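Local coordinates for putative uronate isomerase (Thermotoga maritima, PDB 4NAR), which may have lactate racemase-like activity, although its true substrate and physiological reaction remain to be established, at residues T151-H154 / G158-G161; E123-E128 / F179-V184; K14-L19 / Y53-E58. All blocks are in the same frame, centred on the assembly; numbering follows the deposited sequence.

The three contacts sample the protein from a buried turn to its outer layers. Contact 3 comes first along the chain, where helices 12-24 and 45-58 pack together beside the seven-stranded mixed sheet. Contact 1, the hairpin of strands 153-154 and 158-159, follows strand 144-150 of that sheet and is nested within the loop closed by contact 2, which joins residues 123-128 to helix 173-186. Centres of contacts 1 and 2 lie about 20 Å apart, those of 1 and 3 about 26 Å, and those of 2 and 3 about 42 Å, on opposite sides of the chain's centre. Contacts 1 and 2 each carry a histidine that holds a sulfate, probably from the crystallisation liquor; contact 3 is packing.

Contact 1 of 3, residues T151-H154 / G158-G161; sequences TVPH and GFSG. With SO4 (sulfate ion), chain C; ACT (acetate ion), chain E.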
loop_
_atom_site.group_PDB
_atom_site.type_symbol
_atom_site.label_atom_id
_atom_site.label_comp_id
_atom_site.label_asym_id
_atom_site.label_seq_id
_atom_site.Cartn_x
_atom_site.Cartn_y
_atom_site.Cartn_z
ATOM N N THR A 151 7.459 6.085 0.214
ATOM C CA THR A 151 6.501 6.866 1.002
ATOM C C THR A 151 5.608 7.766 0.151
ATOM O O THR A 151 6.091 8.595 -0.638
ATOM C CB THR A 151 7.197 7.700 2.109
ATOM O OG1 THR A 151 7.824 6.821 3.059
ATOM C CG2 THR A 151 6.197 8.600 2.824
ATOM N N VAL A 152 4.302 7.600 0.356
ATOM C CA VAL A 152 3.270 8.244 -0.439
ATOM C C VAL A 152 2.018 8.277 0.448
ATOM O O VAL A 152 1.897 7.473 1.372
ATOM C CB VAL A 152 3.064 7.426 -1.754
ATOM C CG1 VAL A 152 1.594 7.251 -2.116
ATOM C CG2 VAL A 152 3.845 8.050 -2.910
ATOM N N PRO A 153 1.099 9.229 0.215
ATOM C CA PRO A 153 -0.085 9.237 1.089
ATOM C C PRO A 153 -0.893 7.957 0.901
ATOM O O PRO A 153 -1.020 7.494 -0.232
ATOM C CB PRO A 153 -0.890 10.436 0.588
ATOM C CG PRO A 153 0.095 11.281 -0.168
ATOM C CD PRO A 153 1.079 10.329 -0.765
ATOM N N HIS A 154 -1.426 7.399 1.987
ATOM C CA HIS A 154 -2.057 6.090 1.924
ATOM C C HIS A 154 -3.365 6.036 2.702
ATOM O O HIS A 154 -3.470 6.586 3.816
ATOM C CB HIS A 154 -1.086 5.027 2.435
ATOM C CG HIS A 154 -1.472 3.620 2.072
ATOM N ND1 HIS A 154 -2.348 2.867 2.828
ATOM C CD2 HIS A 154 -1.072 2.823 1.050
ATOM C CE1 HIS A 154 -2.476 1.666 2.281
ATOM N NE2 HIS A 154 -1.715 1.615 1.204
ATOM N N GLY A 158 -2.103 6.353 6.639
ATOM C CA GLY A 158 -1.765 7.770 6.540
ATOM C C GLY A 158 -0.769 8.014 5.423
ATOM O O GLY A 158 -1.052 8.729 4.455
ATOM N N PHE A 159 0.408 7.418 5.557
ATOM C CA PHE A 159 1.427 7.428 4.512
ATOM C C PHE A 159 1.925 5.995 4.361
ATOM O O PHE A 159 1.792 5.205 5.299
ATOM C CB PHE A 159 2.602 8.342 4.910
ATOM C CG PHE A 159 2.298 9.817 4.768
ATOM C CD1 PHE A 159 2.490 10.462 3.540
ATOM C CD2 PHE A 159 1.783 10.557 5.849
ATOM C CE1 PHE A 159 2.190 11.829 3.388
ATOM C CE2 PHE A 159 1.483 11.937 5.702
ATOM C CZ PHE A 159 1.684 12.566 4.470
ATOM N N SER A 160 2.493 5.653 3.202
ATOM C CA SER A 160 3.168 4.357 3.040
ATOM C C SER A 160 4.646 4.502 3.400
ATOM O O SER A 160 5.106 5.600 3.718
ATOM C CB SER A 160 3.051 3.841 1.606
ATOM O OG SER A 160 3.592 4.792 0.698
ATOM N N GLY A 161 5.391 3.402 3.354
ATOM C CA GLY A 161 6.816 3.452 3.645
ATOM C C GLY A 161 7.156 3.091 5.077
ATOM O O GLY A 161 6.273 2.768 5.884
HETATM S S SO4 C . -0.062 -0.306 -1.169
HETATM O O1 SO4 C . 0.908 0.291 -0.226
HETATM O O2 SO4 C . 0.466 -1.590 -1.669
HETATM O O3 SO4 C . -1.371 -0.555 -0.543
HETATM O O4 SO4 C . -0.219 0.633 -2.285
HETATM C C ACT E . 5.741 0.040 1.424
HETATM O O ACT E . 4.865 0.725 1.981
HETATM O OXT ACT E . 6.804 0.647 1.205
HETATM C CH3 ACT E . 5.505 -1.400 1.052
#
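Val152 O takes the backbone N of Ser160 at 2.6 Å. Next along, His154 N donates to Gly158 O at 2.8 Å, the bond straight at nitrogen (171°). Between these bonds the backbones of Pro153 and Phe159 form an antiparallel non-hydrogen-bonded pair. Their side chains diverge, though Pro153 CG still comes 4.2 Å from Phe159 CE1, and helix 241-259 lies against both. At the start of 151-154, Thr151 OG1 lies beside the backbone nitrogen (chi1 -64°), which leaves CG2 anti to it and 4.2 Å from Phe159 CB; the hydroxyl is hydrogen-bonded to Asn222 OD1 and lies 3.1 Å from Ser160 O. Ser160 OG is tied to Gly150 O, fixing the turn back toward strand 144-150.

The His154 ring, its CG anti to the backbone nitrogen, runs alongside Ser160 CB to a sulfate. NE2 meets sulfate O3 at 2.8 Å with an almost linear N-H (177°), the anion lying at the ring edge, while ND1 accepts from Ser156 N and so restrains rotation of the imidazole. With an alanine in place of His154, the sulfate would probably lose one of its N-H donors and Ser156 N its acceptor. Gly161 N meanwhile binds an acetate oxygen at 3.1 Å. Both ions probably come from the crystallisation liquor, but the arrangement, a short beta hairpin at the end of a central strand, is consistent with one bordering an anion-binding pocket lined by Arg41 and Lys164.

Contact 2 of 3, residues E123-E128 / F179-V184; sequences EGDLEE and FHWAAV. With SO4 (sulfate ion), chain B.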
loop_
_atom_site.group_PDB
_atom_site.type_symbol
_atom_site.label_atom_id
_atom_site.label_comp_id
_atom_site.label_asym_id
_atom_site.label_seq_id
_atom_site.Cartn_x
_atom_site.Cartn_y
_atom_site.Cartn_z
ATOM N N GLU A 123 -11.875 0.691 18.992
ATOM C CA GLU A 123 -13.092 1.051 19.727
ATOM C C GLU A 123 -13.734 -0.168 20.415
ATOM O O GLU A 123 -14.963 -0.278 20.486
ATOM C CB GLU A 123 -14.111 1.699 18.781
ATOM C CG GLU A 123 -13.578 2.898 18.004
ATOM C CD GLU A 123 -14.516 3.358 16.877
ATOM O OE1 GLU A 123 -15.634 2.798 16.742
ATOM O OE2 GLU A 123 -14.130 4.284 16.122
ATOM N N GLY A 124 -12.902 -1.094 20.888
ATOM C CA GLY A 124 -13.389 -2.309 21.515
ATOM C C GLY A 124 -13.988 -3.331 20.558
ATOM O O GLY A 124 -14.476 -4.378 21.002
ATOM N N ASP A 125 -13.956 -3.055 19.252
ATOM C CA ASP A 125 -14.531 -4.001 18.297
ATOM C C ASP A 125 -13.867 -5.386 18.334
ATOM O O ASP A 125 -14.542 -6.404 18.155
ATOM C CB ASP A 125 -14.555 -3.439 16.866
ATOM C CG ASP A 125 -15.758 -2.518 16.611
ATOM O OD1 ASP A 125 -16.644 -2.439 17.492
ATOM O OD2 ASP A 125 -15.830 -1.886 15.529
ATOM N N LEU A 126 -12.560 -5.439 18.589
ATOM C CA LEU A 126 -11.870 -6.734 18.578
ATOM C C LEU A 126 -11.749 -7.397 19.954
ATOM O O LEU A 126 -12.229 -8.527 20.152
ATOM C CB LEU A 126 -10.503 -6.641 17.891
ATOM C CG LEU A 126 -10.567 -6.753 16.362
ATOM C CD1 LEU A 126 -11.372 -7.986 15.949
ATOM C CD2 LEU A 126 -11.166 -5.493 15.744
ATOM N N GLU A 127 -11.103 -6.699 20.888
ATOM C CA GLU A 127 -10.976 -7.172 22.269
ATOM C C GLU A 127 -10.368 -8.569 22.431
ATOM O O GLU A 127 -10.956 -9.444 23.077
ATOM C CB GLU A 127 -12.317 -7.096 22.993
ATOM C CG GLU A 127 -12.480 -5.838 23.835
ATOM C CD GLU A 127 -13.943 -5.455 24.027
ATOM O OE1 GLU A 127 -14.826 -6.204 23.547
ATOM O OE2 GLU A 127 -14.210 -4.400 24.648
ATOM N N GLU A 128 -9.183 -8.760 21.858
ATOM C CA GLU A 128 -8.435 -10.001 22.026
ATOM C C GLU A 128 -6.945 -9.780 21.734
ATOM O O GLU A 128 -6.566 -8.775 21.130
ATOM C CB GLU A 128 -8.990 -11.094 21.103
ATOM C CG GLU A 128 -8.947 -10.733 19.608
ATOM C CD GLU A 128 -9.308 -11.905 18.699
ATOM O OE1 GLU A 128 -10.415 -11.865 18.112
ATOM O OE2 GLU A 128 -8.486 -12.851 18.571
ATOM N N PHE A 179 -5.245 -3.766 11.723
ATOM C CA PHE A 179 -4.918 -2.376 11.410
ATOM C C PHE A 179 -5.860 -1.788 10.357
ATOM O O PHE A 179 -6.230 -0.615 10.437
ATOM C CB PHE A 179 -3.421 -2.148 11.104
ATOM C CG PHE A 179 -3.020 -2.344 9.657
ATOM C CD1 PHE A 179 -3.385 -1.427 8.668
ATOM C CD2 PHE A 179 -2.193 -3.404 9.302
ATOM C CE1 PHE A 179 -2.985 -1.596 7.348
ATOM C CE2 PHE A 179 -1.778 -3.575 7.979
ATOM C CZ PHE A 179 -2.176 -2.668 7.001
ATOM N N HIS A 180 -6.250 -2.604 9.382
ATOM C CA HIS A 180 -7.196 -2.143 8.368
ATOM C C HIS A 180 -8.529 -1.724 9.002
ATOM O O HIS A 180 -9.102 -0.692 8.637
ATOM C CB HIS A 180 -7.412 -3.206 7.289
ATOM C CG HIS A 180 -6.367 -3.196 6.218
ATOM N ND1 HIS A 180 -6.214 -2.147 5.333
ATOM C CD2 HIS A 180 -5.424 -4.112 5.881
ATOM C CE1 HIS A 180 -5.220 -2.412 4.502
ATOM N NE2 HIS A 180 -4.725 -3.600 4.813
ATOM N N TRP A 181 -9.006 -2.508 9.966
ATOM C CA TRP A 181 -10.262 -2.190 10.624
ATOM C C TRP A 181 -10.138 -0.966 11.529
ATOM O O TRP A 181 -11.035 -0.121 11.562
ATOM C CB TRP A 181 -10.772 -3.394 11.420
ATOM C CG TRP A 181 -12.180 -3.211 11.911
ATOM C CD1 TRP A 181 -12.590 -3.123 13.218
ATOM C CD2 TRP A 181 -13.360 -3.066 11.110
ATOM N NE1 TRP A 181 -13.954 -2.940 13.274
ATOM C CE2 TRP A 181 -14.457 -2.900 11.986
ATOM C CE3 TRP A 181 -13.609 -3.076 9.726
ATOM C CZ2 TRP A 181 -15.773 -2.736 11.540
ATOM C CZ3 TRP A 181 -14.924 -2.908 9.274
ATOM C CH2 TRP A 181 -15.986 -2.743 10.181
ATOM N N ALA A 182 -9.037 -0.891 12.281
ATOM C CA ALA A 182 -8.736 0.276 13.109
ATOM C C ALA A 182 -8.762 1.534 12.241
ATOM O O ALA A 182 -9.360 2.552 12.616
ATOM C CB ALA A 182 -7.361 0.121 13.779
ATOM N N ALA A 183 -8.130 1.444 11.072
ATOM C CA ALA A 183 -8.027 2.578 10.160
ATOM C C ALA A 183 -9.386 3.010 9.636
ATOM O O ALA A 183 -9.693 4.202 9.583
ATOM C CB ALA A 183 -7.086 2.242 8.987
ATOM N N VAL A 184 -10.198 2.047 9.225
ATOM C CA VAL A 184 -11.475 2.385 8.607
ATOM C C VAL A 184 -12.486 2.990 9.607
ATOM O O VAL A 184 -13.374 3.767 9.215
ATOM C CB VAL A 184 -12.082 1.200 7.813
ATOM C CG1 VAL A 184 -12.885 0.274 8.747
ATOM C CG2 VAL A 184 -12.950 1.729 6.638
HETATM S S SO4 B . -3.120 -5.354 1.766
HETATM O O1 SO4 B . -2.813 -4.672 3.034
HETATM O O2 SO4 B . -1.897 -5.991 1.252
HETATM O O3 SO4 B . -4.172 -6.355 1.998
HETATM O O4 SO4 B . -3.609 -4.365 0.782
#
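Trp181 NE1 donates to Asp125 OD2 at 3.1 Å, the one hydrogen bond that joins the two segments. The carboxylate oxygen lies near the indole plane and is approached on its anti side, slightly out of the carboxylate plane; the N-H is moderately bent (156°). The two flat groups are themselves turned 36° apart, and Asp125 CB also sits at the ring edge, 3.7 Å from Trp181 NE1. With CG anti to the backbone nitrogen (chi1 -169°), the indole of Trp181 extends from the helix to reach this loop. Leu126 adds an apolar touch, its CD2 methyl resting 3.7 Å from Trp181 CD1, obliquely to the ring.

The loop lies between helix 115-121 and strand 130-135, and the tryptophan of helix 173-186 helps to tie it to that helix, with Leu185 touching Asp125 as well. Lys347, at the start of helix 347-357, makes a cation-pi contact with the same indole and also touches Leu126.

One residue earlier, His180 points elsewhere. Its NE2 bonds to O1 of a second sulfate at 2.8 Å, with the oxygen in the imidazole plane; this ion, too, was probably supplied by the crystallisation liquor. Phe179 CE1 stands 3.6 Å above the centre of one face of the His180 imidazole, which limits how the ring can tilt. Thr72, Trp283 and Asn348 also hydrogen-bond to this sulfate.

Contact 3 of 3, residues K14-L19 / Y53-E58; sequences KIKEGL and YRFLLE
Phe55 reaches from helix 45-58 to helix 12-24, and its ring atoms CD2, CE2 and CZ do the touching. From CB, which points toward the neighbouring helix, the side chain places CG anti to its own carbonyl carbon (chi1 -64°), carrying the ring across to the other helix. CD2 comes first, 4.1 Å from Leu19 CB. One atom further, CE2 lies 3.3 Å from the backbone oxygen of Lys16, which approaches the ring obliquely. At the tip, CZ meets the aliphatic root of the lysine, 4.1 Å from Lys16 CB and just as far from CG, the two side chains crossing at about a right angle.

The lysine then bends at its third torsion (84°), carrying the ammonium to the neighbourhood of Arg54, where Lys16 NZ lies 4.7 Å from Arg54 NH1; the like charges would probably repel weakly. Ser20 and Val23 of helix 12-24 also touch the Phe55 side chain, while Leu19 packs against Val48 and Asn51 of the partner helix. This is helix-helix packing in an alpha/beta fold: helix 45-58 belongs to the beta-alpha-beta crossover between parallel strands 31-36 and 63-68, and helix 12-24 packs beside it.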
loop_
_atom_site.group_PDB
_atom_site.type_symbol
_atom_site.label_atom_id
_atom_site.label_comp_id
_atom_site.label_asym_id
_atom_site.label_seq_id
_atom_site.Cartn_x
_atom_site.Cartn_y
_atom_site.Cartn_z
ATOM N N LYS A 14 24.394 10.245 -7.151
ATOM C CA LYS A 14 24.253 10.538 -5.723
ATOM C C LYS A 14 23.817 9.286 -4.954
ATOM O O LYS A 14 24.361 8.981 -3.890
ATOM C CB LYS A 14 23.236 11.663 -5.474
ATOM C CG LYS A 14 23.754 13.102 -5.628
ATOM C CD LYS A 14 22.583 14.114 -5.606
ATOM C CE LYS A 14 22.574 14.953 -4.332
ATOM N NZ LYS A 14 22.914 14.118 -3.145
ATOM N N ILE A 15 22.830 8.571 -5.494
ATOM C CA ILE A 15 22.332 7.348 -4.864
ATOM C C ILE A 15 23.479 6.358 -4.657
ATOM O O ILE A 15 23.688 5.876 -3.534
ATOM C CB ILE A 15 21.184 6.713 -5.686
ATOM C CG1 ILE A 15 19.895 7.524 -5.487
ATOM C CG2 ILE A 15 20.987 5.243 -5.313
ATOM C CD1 ILE A 15 18.809 7.216 -6.507
ATOM N N LYS A 16 24.237 6.107 -5.727
ATOM C CA LYS A 16 25.435 5.259 -5.670
ATOM C C LYS A 16 26.447 5.658 -4.575
ATOM O O LYS A 16 26.968 4.791 -3.856
ATOM C CB LYS A 16 26.112 5.195 -7.046
ATOM C CG LYS A 16 25.445 4.219 -8.003
ATOM C CD LYS A 16 25.670 4.585 -9.477
ATOM C CE LYS A 16 27.003 4.070 -10.015
ATOM N NZ LYS A 16 27.035 4.119 -11.514
ATOM N N GLU A 17 26.702 6.960 -4.444
ATOM C CA GLU A 17 27.593 7.472 -3.400
ATOM C C GLU A 17 27.060 7.121 -2.010
ATOM O O GLU A 17 27.813 6.722 -1.126
ATOM C CB GLU A 17 27.795 8.991 -3.541
ATOM C CG GLU A 17 28.364 9.695 -2.288
ATOM C CD GLU A 17 29.862 9.425 -2.036
ATOM O OE1 GLU A 17 30.716 10.189 -2.561
ATOM O OE2 GLU A 17 30.185 8.465 -1.292
ATOM N N GLY A 18 25.752 7.262 -1.832
ATOM C CA GLY A 18 25.099 6.881 -0.590
ATOM C C GLY A 18 25.215 5.389 -0.317
ATOM O O GLY A 18 25.594 4.981 0.783
ATOM N N LEU A 19 24.905 4.575 -1.324
ATOM C CA LEU A 19 24.953 3.123 -1.174
ATOM C C LEU A 19 26.379 2.613 -0.978
ATOM O O LEU A 19 26.606 1.657 -0.223
ATOM C CB LEU A 19 24.290 2.430 -2.370
ATOM C CG LEU A 19 22.799 2.769 -2.575
ATOM C CD1 LEU A 19 22.214 2.004 -3.763
ATOM C CD2 LEU A 19 21.965 2.524 -1.310
ATOM N N TYR A 53 23.474 -4.322 -4.926
ATOM C CA TYR A 53 24.000 -5.645 -5.255
ATOM C C TYR A 53 25.405 -5.559 -5.842
ATOM O O TYR A 53 26.271 -6.352 -5.496
ATOM C CB TYR A 53 23.058 -6.350 -6.230
ATOM C CG TYR A 53 23.608 -7.597 -6.900
ATOM C CD1 TYR A 53 23.764 -8.787 -6.190
ATOM C CD2 TYR A 53 23.921 -7.601 -8.262
ATOM C CE1 TYR A 53 24.245 -9.938 -6.813
ATOM C CE2 TYR A 53 24.399 -8.749 -8.893
ATOM C CZ TYR A 53 24.558 -9.909 -8.164
ATOM O OH TYR A 53 25.034 -11.045 -8.782
ATOM N N ARG A 54 25.623 -4.587 -6.726
ATOM C CA ARG A 54 26.912 -4.428 -7.379
ATOM C C ARG A 54 28.031 -4.209 -6.353
ATOM O O ARG A 54 29.031 -4.937 -6.334
ATOM C CB ARG A 54 26.853 -3.262 -8.359
ATOM C CG ARG A 54 27.658 -3.486 -9.622
ATOM C CD ARG A 54 28.987 -2.737 -9.605
ATOM N NE ARG A 54 29.417 -2.444 -10.970
ATOM C CZ ARG A 54 29.110 -1.326 -11.624
ATOM N NH1 ARG A 54 28.387 -0.380 -11.027
ATOM N NH2 ARG A 54 29.529 -1.150 -12.875
ATOM N N PHE A 55 27.840 -3.209 -5.497
ATOM C CA PHE A 55 28.779 -2.900 -4.427
ATOM C C PHE A 55 28.950 -4.048 -3.446
ATOM O O PHE A 55 30.047 -4.260 -2.916
ATOM C CB PHE A 55 28.322 -1.647 -3.683
ATOM C CG PHE A 55 28.320 -0.410 -4.537
ATOM C CD1 PHE A 55 29.267 -0.243 -5.542
ATOM C CD2 PHE A 55 27.365 0.580 -4.351
ATOM C CE1 PHE A 55 29.270 0.899 -6.337
ATOM C CE2 PHE A 55 27.361 1.724 -5.141
ATOM C CZ PHE A 55 28.315 1.882 -6.135
ATOM N N LEU A 56 27.867 -4.774 -3.187
ATOM C CA LEU A 56 27.949 -5.946 -2.327
ATOM C C LEU A 56 28.828 -7.031 -2.943
ATOM O O LEU A 56 29.567 -7.707 -2.224
ATOM C CB LEU A 56 26.559 -6.507 -2.027
ATOM C CG LEU A 56 25.968 -6.265 -0.639
ATOM C CD1 LEU A 56 26.767 -5.228 0.146
ATOM C CD2 LEU A 56 24.517 -5.849 -0.776
ATOM N N LEU A 57 28.744 -7.205 -4.260
ATOM C CA LEU A 57 29.614 -8.159 -4.940
ATOM C C LEU A 57 31.089 -7.822 -4.707
ATOM O O LEU A 57 31.883 -8.701 -4.357
ATOM C CB LEU A 57 29.329 -8.190 -6.436
ATOM C CG LEU A 57 28.296 -9.203 -6.914
ATOM C CD1 LEU A 57 28.277 -9.236 -8.436
ATOM C CD2 LEU A 57 28.576 -10.594 -6.337
ATOM N N GLU A 58 31.440 -6.546 -4.884
ATOM C CA GLU A 58 32.824 -6.070 -4.752
ATOM C C GLU A 58 33.428 -6.305 -3.368
ATOM O O GLU A 58 34.651 -6.357 -3.224
ATOM C CB GLU A 58 32.931 -4.583 -5.126
ATOM C CG GLU A 58 32.972 -4.317 -6.625
ATOM C CD GLU A 58 32.531 -2.897 -6.986
ATOM O OE1 GLU A 58 32.494 -2.024 -6.081
ATOM O OE2 GLU A 58 32.212 -2.657 -8.179
#